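Local coordinates for protein 6-carboxyhexanoate--coa ligase (Bacillus subtilis, PDB 5FLL) that is a member of the 6-carboxyhexanoate--CoA ligase family and has an alpha-beta fold that binds pimeloyl-AMP, pyrophosphate and magnesium, at residues Leu192-Asp197 / Thr216-Tyr221; Leu98-Glu103 / Gly203-Lys208; Glu6-Val11 / Glu32-Phe37. All blocks are in the same frame, centred on the assembly; numbering follows the deposited sequence.

Contact 1. Residues Leu192-Asp197 / Thr216-Tyr221; sequences LCWSDD and TAMKEY. With MG (magnesium ion), chain F; WAQ (pimeloyl-AMP), chain C; PPV (pyrophosphate), chain D.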
loop_
_atom_site.group_PDB
_atom_site.type_symbol
_atom_site.label_atom_id
_atom_site.label_comp_id
_atom_site.label_asym_id
_atom_site.label_seq_id
_atom_site.Cartn_x
_atom_site.Cartn_y
_atom_site.Cartn_z
ATOM N N LEU A 192 -7.620 -27.331 5.544
ATOM C CA LEU A 192 -6.435 -27.814 6.243
ATOM C C LEU A 192 -5.366 -26.724 6.319
ATOM O O LEU A 192 -5.076 -26.059 5.325
ATOM C CB LEU A 192 -5.881 -29.017 5.547
ATOM C CG LEU A 192 -4.480 -29.516 5.874
ATOM C CD1 LEU A 192 -4.442 -30.184 7.253
ATOM C CD2 LEU A 192 -4.076 -30.477 4.773
ATOM N N CYS A 193 -4.796 -26.524 7.502
ATOM C CA CYS A 193 -3.917 -25.397 7.737
ATOM C C CYS A 193 -2.796 -25.688 8.728
ATOM O O CYS A 193 -3.027 -26.232 9.813
ATOM C CB CYS A 193 -4.707 -24.250 8.310
ATOM S SG CYS A 193 -3.635 -22.943 8.939
ATOM N N TRP A 194 -1.583 -25.299 8.360
ATOM C CA TRP A 194 -0.590 -24.988 9.352
ATOM C C TRP A 194 0.301 -23.856 8.856
ATOM O O TRP A 194 0.314 -23.506 7.669
ATOM C CB TRP A 194 0.201 -26.239 9.764
ATOM C CG TRP A 194 1.039 -26.908 8.705
ATOM C CD1 TRP A 194 2.334 -26.675 8.444
ATOM C CD2 TRP A 194 0.650 -27.979 7.836
ATOM N NE1 TRP A 194 2.791 -27.496 7.453
ATOM C CE2 TRP A 194 1.781 -28.325 7.071
ATOM C CE3 TRP A 194 -0.553 -28.658 7.606
ATOM C CZ2 TRP A 194 1.745 -29.300 6.079
ATOM C CZ3 TRP A 194 -0.578 -29.636 6.649
ATOM C CH2 TRP A 194 0.566 -29.964 5.905
ATOM N N SER A 195 1.048 -23.272 9.781
ATOM C CA SER A 195 1.753 -22.034 9.505
ATOM C C SER A 195 3.016 -22.262 8.690
ATOM O O SER A 195 3.687 -23.289 8.811
ATOM C CB SER A 195 2.080 -21.299 10.817
ATOM O OG SER A 195 2.615 -20.020 10.527
ATOM N N ASP A 196 3.342 -21.277 7.861
ATOM C CA ASP A 196 4.646 -21.219 7.213
ATOM C C ASP A 196 5.709 -20.585 8.119
ATOM O O ASP A 196 6.860 -20.408 7.692
ATOM C CB ASP A 196 4.554 -20.485 5.867
ATOM C CG ASP A 196 4.097 -19.043 6.001
ATOM O OD1 ASP A 196 3.315 -18.738 6.927
ATOM O OD2 ASP A 196 4.527 -18.203 5.172
ATOM N N ASP A 197 5.352 -20.229 9.352
ATOM C CA ASP A 197 6.344 -19.560 10.232
ATOM C C ASP A 197 7.230 -20.594 10.928
ATOM O O ASP A 197 6.755 -21.616 11.396
ATOM C CB ASP A 197 5.653 -18.679 11.276
ATOM C CG ASP A 197 4.592 -17.747 10.679
ATOM O OD1 ASP A 197 4.466 -17.587 9.443
ATOM O OD2 ASP A 197 3.833 -17.186 11.481
ATOM N N THR A 216 -1.998 -29.675 17.980
ATOM C CA THR A 216 -0.939 -28.889 18.615
ATOM C C THR A 216 0.449 -29.078 18.010
ATOM O O THR A 216 1.360 -28.306 18.334
ATOM C CB THR A 216 -0.826 -29.210 20.110
ATOM O OG1 THR A 216 -0.642 -30.618 20.226
ATOM C CG2 THR A 216 -2.088 -28.764 20.838
ATOM N N ALA A 217 0.622 -30.113 17.194
ATOM C CA ALA A 217 1.860 -30.302 16.454
ATOM C C ALA A 217 1.569 -30.798 15.060
ATOM O O ALA A 217 1.154 -31.928 14.894
ATOM C CB ALA A 217 2.765 -31.289 17.168
ATOM N N MET A 218 1.831 -29.953 14.060
ATOM C CA MET A 218 1.592 -30.296 12.650
ATOM C C MET A 218 2.876 -30.283 11.810
ATOM O O MET A 218 2.877 -30.748 10.677
ATOM C CB MET A 218 0.566 -29.336 12.052
ATOM C CG MET A 218 -0.844 -29.524 12.590
ATOM S SD MET A 218 -1.554 -31.055 11.922
ATOM C CE MET A 218 -2.156 -30.409 10.385
ATOM N N LYS A 219 3.975 -29.808 12.399
ATOM C CA LYS A 219 5.305 -29.842 11.772
ATOM C C LYS A 219 6.384 -29.552 12.834
ATOM O O LYS A 219 6.062 -29.243 13.968
ATOM C CB LYS A 219 5.398 -28.777 10.700
ATOM C CG LYS A 219 5.392 -27.370 11.287
ATOM C CD LYS A 219 5.679 -26.311 10.233
ATOM C CE LYS A 219 5.835 -24.927 10.841
ATOM N NZ LYS A 219 6.100 -23.965 9.740
ATOM N N GLU A 220 7.652 -29.606 12.446
ATOM C CA GLU A 220 8.767 -29.330 13.370
ATOM C C GLU A 220 9.067 -27.830 13.401
ATOM O O GLU A 220 8.867 -27.133 12.399
ATOM C CB GLU A 220 10.037 -30.087 12.935
ATOM C CG GLU A 220 9.851 -31.602 12.773
ATOM C CD GLU A 220 9.688 -32.362 14.094
ATOM O OE1 GLU A 220 9.725 -31.731 15.164
ATOM O OE2 GLU A 220 9.500 -33.599 14.070
ATOM N N TYR A 221 9.534 -27.346 14.550
ATOM C CA TYR A 221 10.096 -26.008 14.675
ATOM C C TYR A 221 11.195 -25.786 13.665
ATOM O O TYR A 221 11.925 -26.704 13.328
ATOM C CB TYR A 221 10.655 -25.781 16.096
ATOM C CG TYR A 221 9.560 -25.478 17.077
ATOM C CD1 TYR A 221 8.877 -24.259 17.020
ATOM C CD2 TYR A 221 9.113 -26.444 17.986
ATOM C CE1 TYR A 221 7.819 -23.987 17.873
ATOM C CE2 TYR A 221 8.055 -26.186 18.844
ATOM C CZ TYR A 221 7.411 -24.956 18.784
ATOM O OH TYR A 221 6.374 -24.684 19.628
HETATM MG MG MG F . 2.958 -17.026 8.174
HETATM N N1 WAQ C . -6.180 -16.111 2.769
HETATM C C2 WAQ C . -5.723 -17.267 2.138
HETATM N N3 WAQ C . -4.615 -17.933 2.648
HETATM C C4 WAQ C . -3.990 -17.410 3.729
HETATM C C5 WAQ C . -4.446 -16.302 4.338
HETATM C C6 WAQ C . -5.521 -15.660 3.844
HETATM N N6 WAQ C . -5.914 -14.556 4.467
HETATM N N7 WAQ C . -3.659 -16.055 5.390
HETATM C C8 WAQ C . -2.716 -16.980 5.438
HETATM N N9 WAQ C . -2.931 -17.831 4.412
HETATM C "C1'" WAQ C . -2.134 -18.994 4.013
HETATM C "C2'" WAQ C . -0.842 -18.477 3.437
HETATM O "O2'" WAQ C . -0.330 -19.383 2.500
HETATM C "C3'" WAQ C . 0.079 -18.484 4.656
HETATM O "O3'" WAQ C . 1.449 -18.460 4.269
HETATM C "C4'" WAQ C . -0.300 -19.805 5.239
HETATM O "O4'" WAQ C . -1.749 -19.870 5.074
HETATM C "C5'" WAQ C . -0.022 -19.813 6.738
HETATM O "O5'" WAQ C . -0.359 -18.561 7.190
HETATM O OAB WAQ C . -3.234 -21.976 17.443
HETATM O OAC WAQ C . -0.588 -18.785 11.753
HETATM O OAD WAQ C . 1.386 -18.246 9.080
HETATM O OAE WAQ C . -5.449 -22.069 16.898
HETATM O OAH WAQ C . -0.856 -16.879 9.064
HETATM C CAK WAQ C . -3.198 -22.000 12.988
HETATM C CAL WAQ C . -3.281 -22.356 14.504
HETATM C CAM WAQ C . -2.110 -20.971 12.724
HETATM C CAN WAQ C . -3.866 -21.212 15.292
HETATM C CAO WAQ C . -1.806 -20.881 11.240
HETATM O OAU WAQ C . -0.876 -19.434 9.545
HETATM C CAW WAQ C . -4.213 -21.821 16.650
HETATM C CAX WAQ C . -1.046 -19.563 10.895
HETATM P PBG WAQ C . -0.214 -18.201 8.778
HETATM O O11 PPV D . 0.838 -14.624 5.034
HETATM P P1 PPV D . 0.659 -15.095 6.452
HETATM O O21 PPV D . -0.723 -14.965 7.001
HETATM O O31 PPV D . 1.353 -16.422 6.788
HETATM O OPP PPV D . 1.437 -13.939 7.317
HETATM P P2 PPV D . 1.695 -14.072 8.920
HETATM O O12 PPV D . 0.340 -14.268 9.563
HETATM O O22 PPV D . 2.323 -12.747 9.305
HETATM O O32 PPV D . 2.565 -15.311 9.047
HETATM O O HOH W 1 4.232 -16.017 6.735
#

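Contact 2. Residues Leu98-Glu103 / Gly203-Lys208; sequences LLLEKE and GYVAGK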
loop_
_atom_site.group_PDB
_atom_site.type_symbol
_atom_site.label_atom_id
_atom_site.label_comp_id
_atom_site.label_asym_id
_atom_site.label_seq_id
_atom_site.Cartn_x
_atom_site.Cartn_y
_atom_site.Cartn_z
ATOM N N LEU A 98 -7.697 -38.071 9.408
ATOM C CA LEU A 98 -8.882 -38.756 9.889
ATOM C C LEU A 98 -10.051 -37.743 10.013
ATOM O O LEU A 98 -11.171 -38.008 9.598
ATOM C CB LEU A 98 -8.581 -39.430 11.234
ATOM C CG LEU A 98 -9.771 -40.054 12.000
ATOM C CD1 LEU A 98 -10.488 -41.113 11.155
ATOM C CD2 LEU A 98 -9.323 -40.645 13.329
ATOM N N LEU A 99 -9.763 -36.578 10.555
ATOM C CA LEU A 99 -10.778 -35.560 10.729
ATOM C C LEU A 99 -11.312 -35.041 9.401
ATOM O O LEU A 99 -12.495 -34.811 9.254
ATOM C CB LEU A 99 -10.225 -34.395 11.549
ATOM C CG LEU A 99 -9.973 -34.712 13.039
ATOM C CD1 LEU A 99 -9.214 -33.573 13.716
ATOM C CD2 LEU A 99 -11.292 -34.961 13.773
ATOM N N LEU A 100 -10.444 -34.847 8.424
ATOM C CA LEU A 100 -10.913 -34.410 7.110
ATOM C C LEU A 100 -11.866 -35.461 6.555
ATOM O O LEU A 100 -12.900 -35.101 6.017
ATOM C CB LEU A 100 -9.750 -34.144 6.144
ATOM C CG LEU A 100 -8.905 -32.896 6.474
ATOM C CD1 LEU A 100 -7.593 -32.965 5.747
ATOM C CD2 LEU A 100 -9.628 -31.600 6.102
ATOM N N GLU A 101 -11.530 -36.745 6.717
ATOM C CA GLU A 101 -12.340 -37.826 6.177
ATOM C C GLU A 101 -13.675 -37.857 6.880
ATOM O O GLU A 101 -14.696 -37.967 6.242
ATOM C CB GLU A 101 -11.641 -39.188 6.289
ATOM C CG GLU A 101 -12.328 -40.306 5.492
ATOM C CD GLU A 101 -11.535 -41.619 5.414
ATOM O OE1 GLU A 101 -10.301 -41.611 5.359
ATOM O OE2 GLU A 101 -12.144 -42.686 5.351
ATOM N N LYS A 102 -13.667 -37.684 8.189
ATOM C CA LYS A 102 -14.888 -37.670 8.964
ATOM C C LYS A 102 -15.826 -36.538 8.500
ATOM O O LYS A 102 -17.026 -36.716 8.431
ATOM C CB LYS A 102 -14.562 -37.482 10.448
ATOM C CG LYS A 102 -15.586 -38.117 11.368
ATOM C CD LYS A 102 -15.538 -37.620 12.815
ATOM C CE LYS A 102 -16.737 -38.159 13.609
ATOM N NZ LYS A 102 -16.827 -37.593 14.979
ATOM N N GLU A 103 -15.274 -35.374 8.207
ATOM C CA GLU A 103 -16.063 -34.229 7.768
ATOM C C GLU A 103 -16.646 -34.416 6.356
ATOM O O GLU A 103 -17.607 -33.746 6.009
ATOM C CB GLU A 103 -15.197 -32.986 7.755
ATOM C CG GLU A 103 -15.946 -31.717 7.462
ATOM C CD GLU A 103 -16.815 -31.280 8.606
ATOM O OE1 GLU A 103 -16.545 -31.691 9.738
ATOM O OE2 GLU A 103 -17.759 -30.512 8.376
ATOM N N GLY A 203 -1.427 -26.251 14.174
ATOM C CA GLY A 203 -2.234 -26.061 12.967
ATOM C C GLY A 203 -3.670 -26.457 13.267
ATOM O O GLY A 203 -4.043 -26.618 14.431
ATOM N N TYR A 204 -4.483 -26.618 12.222
ATOM C CA TYR A 204 -5.881 -27.023 12.395
ATOM C C TYR A 204 -6.519 -27.597 11.153
ATOM O O TYR A 204 -6.003 -27.457 10.029
ATOM C CB TYR A 204 -6.726 -25.844 12.867
ATOM C CG TYR A 204 -6.973 -24.744 11.825
ATOM C CD1 TYR A 204 -8.063 -24.797 10.979
ATOM C CD2 TYR A 204 -6.147 -23.603 11.764
ATOM C CE1 TYR A 204 -8.314 -23.792 10.077
ATOM C CE2 TYR A 204 -6.382 -22.605 10.843
ATOM C CZ TYR A 204 -7.462 -22.704 10.012
ATOM O OH TYR A 204 -7.690 -21.718 9.097
ATOM N N VAL A 205 -7.609 -28.325 11.379
ATOM C CA VAL A 205 -8.544 -28.604 10.326
ATOM C C VAL A 205 -9.897 -28.054 10.776
ATOM O O VAL A 205 -10.220 -28.023 11.966
ATOM C CB VAL A 205 -8.660 -30.103 9.962
ATOM C CG1 VAL A 205 -7.340 -30.656 9.446
ATOM C CG2 VAL A 205 -9.117 -30.903 11.158
ATOM N N ALA A 206 -10.681 -27.591 9.812
ATOM C CA ALA A 206 -11.946 -26.982 10.098
ATOM C C ALA A 206 -13.006 -27.380 9.073
ATOM O O ALA A 206 -12.739 -27.538 7.879
ATOM C CB ALA A 206 -11.765 -25.483 10.105
ATOM N N GLY A 207 -14.236 -27.451 9.551
ATOM C CA GLY A 207 -15.376 -27.785 8.723
ATOM C C GLY A 207 -16.626 -27.444 9.483
ATOM O O GLY A 207 -16.564 -27.061 10.661
ATOM N N LYS A 208 -17.763 -27.584 8.821
ATOM C CA LYS A 208 -19.012 -27.116 9.380
ATOM C C LYS A 208 -19.424 -27.975 10.539
ATOM O O LYS A 208 -20.070 -27.487 11.457
ATOM C CB LYS A 208 -20.118 -27.146 8.324
ATOM C CG LYS A 208 -20.000 -26.069 7.265
ATOM C CD LYS A 208 -21.099 -26.197 6.195
ATOM C CE LYS A 208 -20.962 -25.125 5.118
ATOM N NZ LYS A 208 -19.634 -25.168 4.418
#

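Contact 3. Residues Glu6-Val11 / Glu32-Phe37; sequences ETFYSV and ERLIPF. With WAQ (pimeloyl-AMP), chain C.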
loop_
_atom_site.group_PDB
_atom_site.type_symbol
_atom_site.label_atom_id
_atom_site.label_comp_id
_atom_site.label_asym_id
_atom_site.label_seq_id
_atom_site.Cartn_x
_atom_site.Cartn_y
_atom_site.Cartn_z
ATOM N N GLU A 6 -22.620 1.740 10.464
ATOM C CA GLU A 6 -21.280 2.308 10.593
ATOM C C GLU A 6 -20.391 1.900 9.410
ATOM O O GLU A 6 -20.469 0.778 8.938
ATOM C CB GLU A 6 -20.671 1.815 11.897
ATOM C CG GLU A 6 -19.220 2.205 12.119
ATOM C CD GLU A 6 -18.739 1.808 13.515
ATOM O OE1 GLU A 6 -19.165 0.720 13.992
ATOM O OE2 GLU A 6 -17.969 2.591 14.148
ATOM N N THR A 7 -19.506 2.794 8.973
ATOM C CA THR A 7 -18.669 2.530 7.804
ATOM C C THR A 7 -17.400 1.784 8.178
ATOM O O THR A 7 -16.681 2.170 9.081
ATOM C CB THR A 7 -18.314 3.827 7.057
ATOM O OG1 THR A 7 -19.519 4.379 6.531
ATOM C CG2 THR A 7 -17.371 3.565 5.895
ATOM N N PHE A 8 -17.142 0.695 7.477
ATOM C CA PHE A 8 -15.942 -0.088 7.721
ATOM C C PHE A 8 -14.921 -0.020 6.563
ATOM O O PHE A 8 -15.284 0.300 5.417
ATOM C CB PHE A 8 -16.324 -1.526 8.034
ATOM C CG PHE A 8 -16.788 -1.740 9.459
ATOM C CD1 PHE A 8 -18.076 -1.415 9.849
ATOM C CD2 PHE A 8 -15.938 -2.285 10.395
ATOM C CE1 PHE A 8 -18.501 -1.617 11.156
ATOM C CE2 PHE A 8 -16.347 -2.495 11.695
ATOM C CZ PHE A 8 -17.633 -2.160 12.081
ATOM N N TYR A 9 -13.637 -0.264 6.913
ATOM C CA TYR A 9 -12.514 -0.197 5.983
ATOM C C TYR A 9 -11.709 -1.504 5.926
ATOM O O TYR A 9 -11.371 -2.065 6.963
ATOM C CB TYR A 9 -11.601 0.962 6.368
ATOM C CG TYR A 9 -12.290 2.291 6.229
ATOM C CD1 TYR A 9 -13.235 2.716 7.162
ATOM C CD2 TYR A 9 -12.048 3.100 5.134
ATOM C CE1 TYR A 9 -13.889 3.927 7.015
ATOM C CE2 TYR A 9 -12.702 4.301 4.980
ATOM C CZ TYR A 9 -13.617 4.703 5.909
ATOM O OH TYR A 9 -14.279 5.892 5.726
ATOM N N SER A 10 -11.445 -1.999 4.706
ATOM C CA SER A 10 -10.489 -3.099 4.512
ATOM C C SER A 10 -9.069 -2.585 4.602
ATOM O O SER A 10 -8.692 -1.677 3.875
ATOM C CB SER A 10 -10.676 -3.765 3.142
ATOM O OG SER A 10 -9.767 -4.845 3.001
ATOM N N VAL A 11 -8.286 -3.130 5.522
ATOM C CA VAL A 11 -6.883 -2.735 5.666
ATOM C C VAL A 11 -6.049 -3.992 5.502
ATOM O O VAL A 11 -6.250 -5.008 6.213
ATOM C CB VAL A 11 -6.571 -2.073 7.019
ATOM C CG1 VAL A 11 -5.237 -1.352 6.966
ATOM C CG2 VAL A 11 -7.664 -1.090 7.415
ATOM N N GLU A 32 -4.805 -8.925 6.931
ATOM C CA GLU A 32 -6.080 -8.363 6.520
ATOM C C GLU A 32 -6.912 -7.993 7.759
ATOM O O GLU A 32 -6.984 -8.746 8.739
ATOM C CB GLU A 32 -6.839 -9.347 5.623
ATOM C CG GLU A 32 -6.675 -10.794 6.054
ATOM C CD GLU A 32 -5.464 -11.460 5.419
ATOM O OE1 GLU A 32 -5.129 -11.138 4.263
ATOM O OE2 GLU A 32 -4.867 -12.335 6.070
ATOM N N ARG A 33 -7.523 -6.815 7.704
ATOM C CA ARG A 33 -8.312 -6.325 8.804
ATOM C C ARG A 33 -9.553 -5.661 8.257
ATOM O O ARG A 33 -9.627 -5.301 7.093
ATOM C CB ARG A 33 -7.493 -5.319 9.643
ATOM C CG ARG A 33 -6.173 -5.886 10.162
ATOM C CD ARG A 33 -6.388 -6.920 11.259
ATOM N NE ARG A 33 -7.137 -6.301 12.336
ATOM C CZ ARG A 33 -6.610 -5.470 13.232
ATOM N NH1 ARG A 33 -5.314 -5.203 13.245
ATOM N NH2 ARG A 33 -7.383 -4.931 14.144
ATOM N N LEU A 34 -10.522 -5.473 9.127
ATOM C CA LEU A 34 -11.770 -4.836 8.776
ATOM C C LEU A 34 -12.204 -4.002 9.975
ATOM O O LEU A 34 -12.537 -4.545 11.014
ATOM C CB LEU A 34 -12.820 -5.880 8.448
ATOM C CG LEU A 34 -14.171 -5.340 7.979
ATOM C CD1 LEU A 34 -14.018 -4.571 6.679
ATOM C CD2 LEU A 34 -15.167 -6.451 7.789
ATOM N N ILE A 35 -12.211 -2.685 9.827
ATOM C CA ILE A 35 -12.304 -1.816 10.981
ATOM C C ILE A 35 -13.064 -0.537 10.720
ATOM O O ILE A 35 -13.138 -0.086 9.576
ATOM C CB ILE A 35 -10.903 -1.364 11.394
ATOM C CG1 ILE A 35 -10.237 -0.676 10.202
ATOM C CG2 ILE A 35 -10.077 -2.546 11.859
ATOM C CD1 ILE A 35 -9.095 0.243 10.588
ATOM N N PRO A 36 -13.572 0.091 11.787
ATOM C CA PRO A 36 -14.089 1.454 11.675
ATOM C C PRO A 36 -12.946 2.444 11.493
ATOM O O PRO A 36 -11.796 2.125 11.805
ATOM C CB PRO A 36 -14.808 1.687 13.012
ATOM C CG PRO A 36 -14.195 0.706 13.966
ATOM C CD PRO A 36 -13.712 -0.460 13.150
ATOM N N PHE A 37 -13.262 3.625 10.984
ATOM C CA PHE A 37 -12.227 4.550 10.589
ATOM C C PHE A 37 -11.341 4.968 11.737
ATOM O O PHE A 37 -10.135 5.168 11.550
ATOM C CB PHE A 37 -12.825 5.791 9.961
ATOM C CG PHE A 37 -11.813 6.639 9.257
ATOM C CD1 PHE A 37 -11.291 6.243 8.041
ATOM C CD2 PHE A 37 -11.392 7.837 9.799
ATOM C CE1 PHE A 37 -10.364 7.045 7.370
ATOM C CE2 PHE A 37 -10.469 8.628 9.147
ATOM C CZ PHE A 37 -9.944 8.234 7.935
HETATM N N1 WAQ C . -6.180 -16.111 2.769
HETATM C C2 WAQ C . -5.723 -17.267 2.138
HETATM N N3 WAQ C . -4.615 -17.933 2.648
HETATM C C4 WAQ C . -3.990 -17.410 3.729
HETATM C C5 WAQ C . -4.446 -16.302 4.338
HETATM C C6 WAQ C . -5.521 -15.660 3.844
HETATM N N6 WAQ C . -5.914 -14.556 4.467
HETATM N N7 WAQ C . -3.659 -16.055 5.390
HETATM C C8 WAQ C . -2.716 -16.980 5.438
HETATM N N9 WAQ C . -2.931 -17.831 4.412
HETATM C "C1'" WAQ C . -2.134 -18.994 4.013
HETATM C "C2'" WAQ C . -0.842 -18.477 3.437
HETATM O "O2'" WAQ C . -0.330 -19.383 2.500
HETATM C "C3'" WAQ C . 0.079 -18.484 4.656
HETATM O "O3'" WAQ C . 1.449 -18.460 4.269
HETATM C "C4'" WAQ C . -0.300 -19.805 5.239
HETATM O "O4'" WAQ C . -1.749 -19.870 5.074
HETATM C "C5'" WAQ C . -0.022 -19.813 6.738
HETATM O "O5'" WAQ C . -0.359 -18.561 7.190
HETATM O OAB WAQ C . -3.234 -21.976 17.443
HETATM O OAC WAQ C . -0.588 -18.785 11.753
HETATM O OAD WAQ C . 1.386 -18.246 9.080
HETATM O OAE WAQ C . -5.449 -22.069 16.898
HETATM O OAH WAQ C . -0.856 -16.879 9.064
HETATM C CAK WAQ C . -3.198 -22.000 12.988
HETATM C CAL WAQ C . -3.281 -22.356 14.504
HETATM C CAM WAQ C . -2.110 -20.971 12.724
HETATM C CAN WAQ C . -3.866 -21.212 15.292
HETATM C CAO WAQ C . -1.806 -20.881 11.240
HETATM O OAU WAQ C . -0.876 -19.434 9.545
HETATM C CAW WAQ C . -4.213 -21.821 16.650
HETATM C CAX WAQ C . -1.046 -19.563 10.895
HETATM P PBG WAQ C . -0.214 -18.201 8.778
HETATM O O HOH W 2 -9.370 -6.795 4.802
#

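Contact 1. Residues Leu192-Asp197 / Thr216-Tyr221
Trp194 and Ser195 meet Met218 and Lys219 in a buried contact between the end of strand 188-194 and the loop that follows strand 211-215. Met218 bends at both chi2 and chi3. This brings its methyl CE back to the six-membered ring of Trp194, 3.7 Å from CE3. The same methyl lies 3.9 Å from Leu192 CD1, which sits in plane at the indole edge. At the five-membered ring, Lys219 CD comes obliquely to Trp194 CD1. Beyond CG the lysine chain is fully extended, and this carries the ammonium past the indole to the backbone turn of 195-197. There Lys219 NZ donates to Ser195 O at 2.7 Å and to Asp197 O at 2.9 Å. It lies above both carbonyl planes. Thr223 O, in the same loop as Lys219, is a further acceptor for NZ. The turn is closed from within: Asp197 N donates to Ser195 OG at 3.0 Å, and that hydroxyl donates to OAD of pimeloyl-AMP. Asp196 OD1 and Asp197 OD1 bind the magnesium ion at 2.1 and 2.0 Å, together with OAD, two pyrophosphate oxygens and a water. Arg171 forms a salt bridge with Asp197 OD2. The arrangement is an ST turn at a strand end, with two successive aspartates that bind magnesium.

Contact 2. Residues Leu98-Glu103 / Gly203-Lys208
Glu103 reaches across from helix 89-103 to the end of strand 203-207, where Gly207 and Lys208 receive it. Its CB points toward the strand. CG stands opposite the backbone N (chi1 -174°) and comes to 4.2 Å from Gly207 CA. The chain then turns at chi2 (72°), and CD settles 3.8 Å from the same Gly207 CA. The carboxylate thus lies close over the backbone of Gly207, which has no side chain there. At the tip, OE2 lies 3.5 Å from Gly207 C and 3.0 Å from Lys208 N. The two carboxylate oxygens have clear partners just beyond: Lys209 N donates to OE2 and Met210 N to OE1. The carboxylate therefore holds the backbone of the turn between strands 203-207 and 211-215. Lys208 NZ goes elsewhere, to Ser183 O and His185 O.

About one turn back along the helix, the contact is purely apolar. Val205 points toward the helix and spreads its two methyls between two leucines. CG2 touches Leu99 CB and Leu99 CD1, both at 3.7 Å. CG1 faces Leu100 CG at 4.0 Å. Both leucines cross the valine at a slant.

The helix segment runs almost parallel to the strand, at 6°, with the axes 8.8 Å apart. It lies over one face of the mixed sheet. Leu100 also reaches Ala190 on strand 188-194, while Leu99 reaches Gln213 on strand 211-215. The helix thus spans three adjacent strands. Tyr204 points away from it and packs against helix 170-184, so the sheet has helices on both faces.

Contact 3. Residues Glu6-Val11 / Glu32-Phe37
Tyr9 and Val11 pair with Ile35 and Arg33 as antiparallel hydrogen-bonded pairs of the hairpin formed by strands 8-17 and 26-36. Tyr9 N donates to Ile35 O at 2.7 Å, and Ile35 N returns a bond to Tyr9 O. Val11 and Arg33 exchange a second pair.

Side chains reinforce the ladder. Val11 CG2 packs 3.7 Å from Ile35 CD1. Phe37 CD1 sits 3.5 Å over one face of the Tyr9 ring, displaced toward its rim, and the ring planes meet at 56°. Beside them, Phe8 CE2 lies 3.6 Å from Pro36 CD.

Helix 40-52 covers the side of Tyr9, Val11 and Ile35. Leu251 covers Phe8 and Leu34. Phe37 reaches Leu52 and Lys58 of the second subunit, the latter by a cation-pi contact. A water joins Ser10 OG to Arg33 O.

Asp151 pairs with Arg33 NE and also accepts from Leu34 N. Glu32 OE2 forms a salt bridge with Arg146 and takes a weak bond, 2.9 Å, from N6 of pimeloyl-AMP. Shared between the arginine and the ligand amino group, this oxygen is the acceptor that the hairpin contributes to the adenine site.

Contacts 1 and 2 share the mixed sheet. Their strands 188-194 and 203-207 are neighbours in it, and Leu192 CD1 packs on Val205 CG1. Contact 3 lies in a separate antiparallel sheet on the opposite side of the chain's centre, about 29 Å from contact 1 between centres. Contact 1 is wholly buried and contact 2 largely so. Contact 3 is partly buried and reaches the second subunit. Their chemistry differs accordingly. Contact 1 combines metal binding and a lysine bonded to two backbone carbonyls, contact 2 is apolar helix-on-sheet packing with a carboxylate at one end, and contact 3 is mainly backbone pairing. Pimeloyl-AMP meets contact 1 at its phosphate and acyl chain, contact 3 at its adenine.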